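Local coordinates for fibronectin type-III domain-containing protein (PDB 7JGU), which is of unknown function but contains a fibronectin type III-like domain, the part modelled here, from a thermophilic bacterium and known in its natural form for extreme thermal stability, at residues Ala49-Lys53 and Leu54-Val58. Residues are numbered along the deposited sequence; the frame is centred on the assembly and turned at random.
Sequences ASTDK and LEYYV
Ala49 sets its methyl over one face of the Tyr56 ring, toward the phenolic end: Ala49 CB lies 3.2 Å from Tyr56 CZ, and Tyr56 OH is about as close at 3.3 Å. Both residues turn their CB atoms inward, each toward the other strand, and the short axes of strands 44-51 and 55-58 run nearly antiparallel here at 155°. The tyrosine bridges the two strands because its CG is anti to the backbone N (chi1 -165°), which throws the ring toward the opposing strand. Thr51 meets the same ring obliquely and more loosely, with Thr51 CB 4.2 Å from Tyr56 CD1. Its hydroxyl is occupied elsewhere: Thr51 OG1 accepts from Lys53 N at 3.0 Å in a nearly straight bond (165°), an ST turn where strand 44-51 gives way to the connection. There the lysine chain, kinked at its second and fourth torsions, curls back until Lys53 NZ reaches Asp52 OD1 at 2.8 Å, on the syn side of the carboxylate. With Tyr56 cut back to an alanine, the methyl of Ala49 and CB of Thr51 would probably lose their aromatic partner, opening a gap between the two strands. The two strands belong to different sheets of the sandwich: Ala49 and Thr51 bond through their backbones to Ile37 and Tyr35, Leu54 and Tyr56 to Trp26 and Leu24. Side-chain packing therefore joins the sheets here, apolar where the ring lies on the methyl, while at the turn Lys53 and Asp52, adjacent and exposed, pair their charges.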
# COMPACT_ATOMS: atom_id res chain seq x y z
N ALA A 49 -1.65 5.64 -5.50
CA ALA A 49 -2.88 6.25 -5.03
C ALA A 49 -2.65 6.91 -3.68
O ALA A 49 -1.70 6.58 -2.97
CB ALA A 49 -4.01 5.24 -4.89
N SER A 50 -3.55 7.83 -3.35
CA SER A 50 -3.67 8.40 -2.01
C SER A 50 -5.07 8.10 -1.49
O SER A 50 -6.03 8.13 -2.25
CB SER A 50 -3.47 9.92 -2.02
OG SER A 50 -2.19 10.25 -2.50
N THR A 51 -5.20 7.85 -0.19
CA THR A 51 -6.51 7.55 0.38
C THR A 51 -6.54 7.96 1.83
O THR A 51 -5.52 7.98 2.50
CB THR A 51 -6.85 6.06 0.24
OG1 THR A 51 -8.17 5.81 0.73
CG2 THR A 51 -5.90 5.21 0.99
N ASP A 52 -7.74 8.24 2.31
CA ASP A 52 -7.97 8.44 3.74
C ASP A 52 -8.58 7.21 4.39
O ASP A 52 -8.88 7.24 5.59
CB ASP A 52 -8.79 9.71 4.01
CG ASP A 52 -10.19 9.66 3.45
OD1 ASP A 52 -10.58 8.67 2.82
OD2 ASP A 52 -10.93 10.65 3.66
N LYS A 53 -8.72 6.13 3.64
CA LYS A 53 -9.22 4.87 4.17
C LYS A 53 -8.06 4.01 4.66
O LYS A 53 -6.89 4.39 4.58
CB LYS A 53 -10.01 4.14 3.08
CG LYS A 53 -11.10 4.94 2.44
CD LYS A 53 -12.12 5.44 3.45
CE LYS A 53 -13.32 6.07 2.75
NZ LYS A 53 -13.00 7.40 2.17
N LEU A 54 -8.39 2.83 5.18
CA LEU A 54 -7.43 1.86 5.68
C LEU A 54 -7.27 0.67 4.76
O LEU A 54 -6.66 -0.33 5.15
CB LEU A 54 -7.81 1.41 7.08
CG LEU A 54 -7.98 2.53 8.10
CD1 LEU A 54 -8.34 1.94 9.47
CD2 LEU A 54 -6.73 3.36 8.20
N GLU A 55 -7.77 0.77 3.54
CA GLU A 55 -7.58 -0.28 2.56
C GLU A 55 -7.67 0.33 1.18
O GLU A 55 -8.22 1.42 1.00
CB GLU A 55 -8.61 -1.39 2.70
CG GLU A 55 -10.03 -0.97 2.38
CD GLU A 55 -11.00 -2.15 2.30
OE1 GLU A 55 -10.67 -3.25 2.81
OE2 GLU A 55 -12.10 -1.98 1.72
N TYR A 56 -7.13 -0.40 0.20
CA TYR A 56 -7.16 0.09 -1.18
C TYR A 56 -7.00 -1.07 -2.13
O TYR A 56 -6.11 -1.89 -1.95
CB TYR A 56 -6.03 1.12 -1.42
CG TYR A 56 -6.23 1.92 -2.68
CD1 TYR A 56 -6.99 3.09 -2.67
CD2 TYR A 56 -5.68 1.52 -3.88
CE1 TYR A 56 -7.19 3.83 -3.80
CE2 TYR A 56 -5.91 2.25 -5.05
CZ TYR A 56 -6.67 3.40 -5.00
OH TYR A 56 -6.89 4.13 -6.14
N TYR A 57 -7.86 -1.13 -3.14
CA TYR A 57 -7.76 -2.15 -4.18
C TYR A 57 -6.88 -1.65 -5.31
O TYR A 57 -7.16 -0.61 -5.91
CB TYR A 57 -9.14 -2.45 -4.75
CG TYR A 57 -10.02 -3.28 -3.87
CD1 TYR A 57 -9.98 -4.66 -3.91
CD2 TYR A 57 -10.91 -2.68 -3.01
CE1 TYR A 57 -10.79 -5.43 -3.12
CE2 TYR A 57 -11.74 -3.42 -2.21
CZ TYR A 57 -11.67 -4.80 -2.27
OH TYR A 57 -12.49 -5.57 -1.47
N VAL A 58 -5.78 -2.34 -5.56
CA VAL A 58 -4.91 -2.05 -6.69
C VAL A 58 -5.33 -2.96 -7.82
O VAL A 58 -5.27 -4.19 -7.70
CB VAL A 58 -3.42 -2.21 -6.33
CG1 VAL A 58 -2.55 -1.92 -7.53
CG2 VAL A 58 -3.07 -1.31 -5.15